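Long-range contact in methionyl-tRNA formyltransferase (Clostridium thermocellum, PDB 1ZGH), which probably transfers a formyl group from 10-formyltetrahydrofolate to the amino group of methionine carried on initiator tRNA: residues A[35-49]-A[160-173]. Sequence-based numbering, arbitrary orientation.
Sequences IATTKSWNIKNAQKF and FMRASKIIFNDMIP
Ser164 turns OG away from its own backbone N (chi1 -171°), and Asn42 and Asn45 each set CG beside the backbone N, anti to the carbonyl carbon (chi1 -72° in Asn42), bringing one hydroxyl between two amides. In this Rossmann-like formyltransferase domain, helix 40-49, which follows strand 31-36, packs nearly parallel against helix 160-173, their axes 9.7 Å apart and crossing at -22°. Ser164 OG donates to Asn42 OD1 at 2.7 Å and accepts from Asn45 ND2 at 2.9 Å, the latter with the hydroxyl close to the amide plane. The Asn42 amide is fixed from its other end, where ND2 donates to Thr38 O, so the loop ahead of the helix is tied into the same network. Further along, Phe168 is a knob in the hole formed by Asn42, Asn45, Ala46 and Phe49. Asn45 CB lies over one face of the Phe168 ring, a CH-pi contact 3.8 Å from the ring centroid, while Ile35 CD1 from the strand meets the ring edge. Phe49 CZ then reaches Ile172 CG2 at 3.8 Å. At the opposite end, Met161, present as selenomethionine, lays CG over one face of the Trp41 indole and Lys39 CB lies on the other; Phe160 CB touches Trp41 CZ2 at 3.5 Å. A water links the two helices, accepting from Asn45 ND2 and donating to Met161 O, both at 2.9 Å.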
loop_
_atom_site.group_PDB
_atom_site.type_symbol
_atom_site.label_atom_id
_atom_site.label_comp_id
_atom_site.label_asym_id
_atom_site.label_seq_id
_atom_site.Cartn_x
_atom_site.Cartn_y
_atom_site.Cartn_z
ATOM N N ILE A 35 -6.752 -7.977 -11.428
ATOM C CA ILE A 35 -5.941 -7.578 -10.278
ATOM C C ILE A 35 -4.635 -6.965 -10.767
ATOM O O ILE A 35 -3.770 -7.652 -11.301
ATOM C CB ILE A 35 -5.640 -8.760 -9.324
ATOM C CG1 ILE A 35 -6.956 -9.467 -8.958
ATOM C CG2 ILE A 35 -4.913 -8.254 -8.034
ATOM C CD1 ILE A 35 -6.813 -10.608 -7.974
ATOM N N ALA A 36 -4.484 -5.667 -10.536
ATOM C CA ALA A 36 -3.264 -4.966 -10.909
ATOM C C ALA A 36 -2.491 -4.659 -9.637
ATOM O O ALA A 36 -2.953 -3.934 -8.767
ATOM C CB ALA A 36 -3.604 -3.698 -11.695
ATOM N N THR A 37 -1.337 -5.273 -9.478
ATOM C CA THR A 37 -0.585 -5.085 -8.223
ATOM C C THR A 37 0.896 -5.296 -8.462
ATOM O O THR A 37 1.294 -6.028 -9.394
ATOM C CB THR A 37 -1.091 -6.081 -7.139
ATOM O OG1 THR A 37 -0.625 -5.696 -5.834
ATOM C CG2 THR A 37 -0.670 -7.546 -7.487
ATOM N N THR A 38 1.690 -4.692 -7.579
ATOM C CA THR A 38 3.102 -4.966 -7.463
ATOM C C THR A 38 3.425 -5.418 -6.030
ATOM O O THR A 38 2.561 -5.414 -5.139
ATOM C CB THR A 38 3.904 -3.714 -7.852
ATOM O OG1 THR A 38 3.575 -2.687 -6.951
ATOM C CG2 THR A 38 3.519 -3.279 -9.243
ATOM N N LYS A 39 4.685 -5.796 -5.857
ATOM C CA LYS A 39 5.281 -6.394 -4.646
ATOM C C LYS A 39 5.059 -7.879 -4.622
ATOM O O LYS A 39 3.966 -8.370 -4.922
ATOM C CB LYS A 39 4.821 -5.764 -3.342
ATOM C CG LYS A 39 4.968 -4.244 -3.292
ATOM C CD LYS A 39 6.443 -3.739 -3.454
ATOM C CE LYS A 39 6.530 -2.295 -3.017
ATOM N NZ LYS A 39 7.900 -1.695 -3.167
ATOM N N SER A 40 6.117 -8.608 -4.289
ATOM C CA SER A 40 6.104 -10.052 -4.370
ATOM C C SER A 40 4.925 -10.678 -3.611
ATOM O O SER A 40 4.305 -11.625 -4.086
ATOM C CB SER A 40 7.455 -10.610 -3.849
ATOM O OG SER A 40 7.658 -10.293 -2.483
ATOM N N TRP A 41 4.617 -10.175 -2.413
ATOM C CA TRP A 41 3.571 -10.827 -1.583
ATOM C C TRP A 41 2.175 -10.643 -2.228
ATOM O O TRP A 41 1.341 -11.538 -2.196
ATOM C CB TRP A 41 3.615 -10.332 -0.123
ATOM C CG TRP A 41 3.559 -8.831 0.015
ATOM C CD1 TRP A 41 2.451 -8.059 0.052
ATOM C CD2 TRP A 41 4.674 -7.932 0.074
ATOM N NE1 TRP A 41 2.792 -6.726 0.165
ATOM C CE2 TRP A 41 4.155 -6.622 0.149
ATOM C CE3 TRP A 41 6.058 -8.112 0.097
ATOM C CZ2 TRP A 41 4.977 -5.507 0.280
ATOM C CZ3 TRP A 41 6.867 -7.011 0.175
ATOM C CH2 TRP A 41 6.328 -5.727 0.273
ATOM N N ASN A 42 1.941 -9.482 -2.839
ATOM C CA ASN A 42 0.655 -9.210 -3.486
ATOM C C ASN A 42 0.485 -10.068 -4.723
ATOM O O ASN A 42 -0.586 -10.580 -4.988
ATOM C CB ASN A 42 0.542 -7.739 -3.902
ATOM C CG ASN A 42 0.358 -6.797 -2.710
ATOM O OD1 ASN A 42 -0.437 -7.070 -1.827
ATOM N ND2 ASN A 42 1.106 -5.708 -2.698
ATOM N N ILE A 43 1.556 -10.212 -5.496
ATOM C CA ILE A 43 1.523 -11.044 -6.694
ATOM C C ILE A 43 1.260 -12.514 -6.347
ATOM O O ILE A 43 0.477 -13.196 -7.019
ATOM C CB ILE A 43 2.830 -10.888 -7.498
ATOM C CG1 ILE A 43 2.968 -9.441 -7.997
ATOM C CG2 ILE A 43 2.855 -11.886 -8.682
ATOM C CD1 ILE A 43 4.372 -9.130 -8.553
ATOM N N LYS A 44 1.961 -13.008 -5.332
ATOM C CA LYS A 44 1.751 -14.356 -4.834
ATOM C C LYS A 44 0.286 -14.525 -4.435
ATOM O O LYS A 44 -0.315 -15.517 -4.769
ATOM C CB LYS A 44 2.673 -14.675 -3.639
ATOM C CG LYS A 44 2.315 -16.001 -2.866
ATOM C CD LYS A 44 3.199 -16.264 -1.597
ATOM C CE LYS A 44 3.134 -15.168 -0.500
ATOM N NZ LYS A 44 1.816 -14.989 0.210
ATOM N N ASN A 45 -0.254 -13.560 -3.692
ATOM C CA ASN A 45 -1.615 -13.643 -3.164
ATOM C C ASN A 45 -2.663 -13.569 -4.287
ATOM O O ASN A 45 -3.721 -14.208 -4.206
ATOM C CB ASN A 45 -1.864 -12.535 -2.109
ATOM C CG ASN A 45 -1.212 -12.839 -0.746
ATOM O OD1 ASN A 45 -0.872 -13.979 -0.454
ATOM N ND2 ASN A 45 -1.056 -11.814 0.089
ATOM N N ALA A 46 -2.333 -12.833 -5.341
ATOM C CA ALA A 46 -3.179 -12.725 -6.516
ATOM C C ALA A 46 -3.195 -14.023 -7.297
ATOM O O ALA A 46 -4.265 -14.451 -7.745
ATOM C CB ALA A 46 -2.724 -11.559 -7.406
ATOM N N GLN A 47 -2.026 -14.649 -7.469
ATOM C CA GLN A 47 -1.941 -15.970 -8.158
ATOM C C GLN A 47 -2.730 -17.042 -7.396
ATOM O O GLN A 47 -3.455 -17.840 -7.990
ATOM C CB GLN A 47 -0.484 -16.409 -8.326
ATOM C CG GLN A 47 0.309 -15.518 -9.295
ATOM C CD GLN A 47 1.805 -15.767 -9.268
ATOM O OE1 GLN A 47 2.351 -16.275 -8.285
ATOM N NE2 GLN A 47 2.484 -15.381 -10.342
ATOM N N LYS A 48 -2.602 -17.018 -6.068
ATOM C CA LYS A 48 -3.355 -17.919 -5.194
ATOM C C LYS A 48 -4.859 -17.681 -5.335
ATOM O O LYS A 48 -5.643 -18.638 -5.483
ATOM C CB LYS A 48 -2.906 -17.706 -3.747
ATOM C CG LYS A 48 -3.528 -18.624 -2.759
ATOM N N PHE A 49 -5.256 -16.404 -5.323
ATOM C CA PHE A 49 -6.667 -16.030 -5.456
ATOM C C PHE A 49 -7.217 -16.484 -6.817
ATOM O O PHE A 49 -8.346 -17.016 -6.905
ATOM C CB PHE A 49 -6.863 -14.517 -5.266
ATOM C CG PHE A 49 -8.283 -14.085 -5.405
ATOM C CD1 PHE A 49 -8.824 -13.831 -6.668
ATOM C CD2 PHE A 49 -9.107 -13.972 -4.293
ATOM C CE1 PHE A 49 -10.168 -13.469 -6.821
ATOM C CE2 PHE A 49 -10.461 -13.614 -4.449
ATOM C CZ PHE A 49 -10.980 -13.378 -5.726
ATOM N N PHE A 160 2.636 -4.556 5.325
ATOM C CA PHE A 160 2.080 -4.701 3.963
ATOM C C PHE A 160 1.577 -6.122 3.710
ATOM O O PHE A 160 0.527 -6.315 3.081
ATOM C CB PHE A 160 3.080 -4.257 2.884
ATOM C CG PHE A 160 3.323 -2.796 2.829
ATOM C CD1 PHE A 160 2.275 -1.882 2.876
ATOM C CD2 PHE A 160 4.608 -2.313 2.625
ATOM C CE1 PHE A 160 2.522 -0.536 2.783
ATOM C CE2 PHE A 160 4.839 -0.976 2.534
ATOM C CZ PHE A 160 3.789 -0.088 2.590
HETATM N N MSE A 161 2.283 -7.128 4.221
HETATM C CA MSE A 161 1.789 -8.504 4.090
HETATM C C MSE A 161 0.523 -8.764 4.928
HETATM O O MSE A 161 -0.363 -9.488 4.519
HETATM C CB MSE A 161 2.891 -9.534 4.423
HETATM C CG MSE A 161 4.055 -9.444 3.444
HETATM SE SE MSE A 161 5.394 -10.839 3.844
HETATM C CE MSE A 161 5.908 -10.368 5.428
ATOM N N ARG A 162 0.457 -8.167 6.109
ATOM C CA ARG A 162 -0.727 -8.235 6.962
ATOM C C ARG A 162 -1.940 -7.578 6.253
ATOM O O ARG A 162 -3.036 -8.146 6.227
ATOM C CB ARG A 162 -0.401 -7.527 8.293
ATOM C CG ARG A 162 -1.481 -7.545 9.360
ATOM C CD ARG A 162 -0.990 -6.751 10.627
ATOM N NE ARG A 162 0.308 -7.216 11.121
ATOM C CZ ARG A 162 1.283 -6.463 11.608
ATOM N NH1 ARG A 162 1.117 -5.160 11.756
ATOM N NH2 ARG A 162 2.433 -7.034 11.992
ATOM N N ALA A 163 -1.713 -6.425 5.633
ATOM C CA ALA A 163 -2.752 -5.718 4.888
ATOM C C ALA A 163 -3.213 -6.529 3.678
ATOM O O ALA A 163 -4.422 -6.652 3.415
ATOM C CB ALA A 163 -2.228 -4.387 4.448
ATOM N N SER A 164 -2.239 -7.078 2.953
ATOM C CA SER A 164 -2.492 -7.866 1.744
ATOM C C SER A 164 -3.387 -9.056 2.073
ATOM O O SER A 164 -4.349 -9.355 1.335
ATOM C CB SER A 164 -1.174 -8.319 1.109
ATOM O OG SER A 164 -1.395 -8.903 -0.167
ATOM N N LYS A 165 -3.086 -9.724 3.192
ATOM C CA LYS A 165 -3.893 -10.841 3.643
ATOM C C LYS A 165 -5.352 -10.415 3.938
ATOM O O LYS A 165 -6.278 -11.117 3.570
ATOM C CB LYS A 165 -3.232 -11.549 4.820
ATOM C CG LYS A 165 -3.953 -12.756 5.352
ATOM C CD LYS A 165 -3.039 -13.636 6.285
ATOM C CE LYS A 165 -3.822 -14.591 7.139
ATOM N NZ LYS A 165 -2.941 -15.662 7.763
ATOM N N ILE A 166 -5.549 -9.260 4.566
ATOM C CA ILE A 166 -6.896 -8.719 4.795
ATOM C C ILE A 166 -7.605 -8.409 3.471
ATOM O O ILE A 166 -8.795 -8.703 3.310
ATOM C CB ILE A 166 -6.841 -7.455 5.721
ATOM C CG1 ILE A 166 -6.402 -7.891 7.127
ATOM C CG2 ILE A 166 -8.213 -6.714 5.749
ATOM C CD1 ILE A 166 -6.037 -6.748 8.138
ATOM N N ILE A 167 -6.874 -7.836 2.521
ATOM C CA ILE A 167 -7.438 -7.428 1.268
ATOM C C ILE A 167 -7.900 -8.662 0.462
ATOM O O ILE A 167 -9.039 -8.720 -0.070
ATOM C CB ILE A 167 -6.447 -6.576 0.463
ATOM C CG1 ILE A 167 -6.359 -5.182 1.094
ATOM C CG2 ILE A 167 -6.889 -6.437 -1.008
ATOM C CD1 ILE A 167 -5.179 -4.324 0.567
ATOM N N PHE A 168 -7.019 -9.646 0.387
ATOM C CA PHE A 168 -7.278 -10.845 -0.417
ATOM C C PHE A 168 -8.212 -11.858 0.225
ATOM O O PHE A 168 -8.989 -12.500 -0.499
ATOM C CB PHE A 168 -5.976 -11.528 -0.840
ATOM C CG PHE A 168 -5.317 -10.861 -2.030
ATOM C CD1 PHE A 168 -5.760 -11.129 -3.307
ATOM C CD2 PHE A 168 -4.271 -9.960 -1.860
ATOM C CE1 PHE A 168 -5.175 -10.511 -4.425
ATOM C CE2 PHE A 168 -3.659 -9.337 -2.962
ATOM C CZ PHE A 168 -4.128 -9.633 -4.269
ATOM N N ASN A 169 -8.163 -11.996 1.544
ATOM C CA ASN A 169 -8.964 -13.045 2.205
ATOM C C ASN A 169 -10.330 -12.544 2.634
ATOM O O ASN A 169 -11.264 -13.321 2.690
ATOM C CB ASN A 169 -8.221 -13.637 3.400
ATOM C CG ASN A 169 -6.983 -14.459 2.990
ATOM O OD1 ASN A 169 -6.685 -14.643 1.802
ATOM N ND2 ASN A 169 -6.286 -14.980 3.983
ATOM N N ASP A 170 -10.461 -11.242 2.882
ATOM C CA ASP A 170 -11.704 -10.668 3.419
ATOM C C ASP A 170 -12.334 -9.653 2.462
ATOM O O ASP A 170 -13.478 -9.837 2.027
ATOM C CB ASP A 170 -11.407 -10.035 4.783
ATOM C CG ASP A 170 -12.620 -9.348 5.412
ATOM O OD1 ASP A 170 -12.432 -8.729 6.490
ATOM O OD2 ASP A 170 -13.754 -9.424 4.863
HETATM N N MSE A 171 -11.593 -8.612 2.095
HETATM C CA MSE A 171 -12.180 -7.492 1.373
HETATM C C MSE A 171 -12.593 -7.798 -0.081
HETATM O O MSE A 171 -13.719 -7.484 -0.473
HETATM C CB MSE A 171 -11.281 -6.260 1.448
HETATM C CG MSE A 171 -11.014 -5.831 2.884
HETATM SE SE MSE A 171 -9.965 -4.204 2.978
HETATM C CE MSE A 171 -11.407 -2.865 2.804
ATOM N N ILE A 172 -11.687 -8.374 -0.864
ATOM C CA ILE A 172 -11.969 -8.725 -2.239
ATOM C C ILE A 172 -13.158 -9.712 -2.344
ATOM O O ILE A 172 -14.100 -9.423 -3.055
ATOM C CB ILE A 172 -10.695 -9.154 -3.029
ATOM C CG1 ILE A 172 -9.851 -7.896 -3.317
ATOM C CG2 ILE A 172 -11.069 -9.793 -4.383
ATOM C CD1 ILE A 172 -8.526 -8.138 -4.019
ATOM N N PRO A 173 -13.146 -10.837 -1.606
ATOM C CA PRO A 173 -14.333 -11.722 -1.622
ATOM C C PRO A 173 -15.668 -11.040 -1.280
ATOM O O PRO A 173 -16.694 -11.306 -1.926
ATOM C CB PRO A 173 -13.986 -12.784 -0.579
ATOM C CG PRO A 173 -12.506 -12.819 -0.590
ATOM C CD PRO A 173 -12.086 -11.386 -0.747
HETATM O O HOH W 1 0.583 -11.325 2.436
#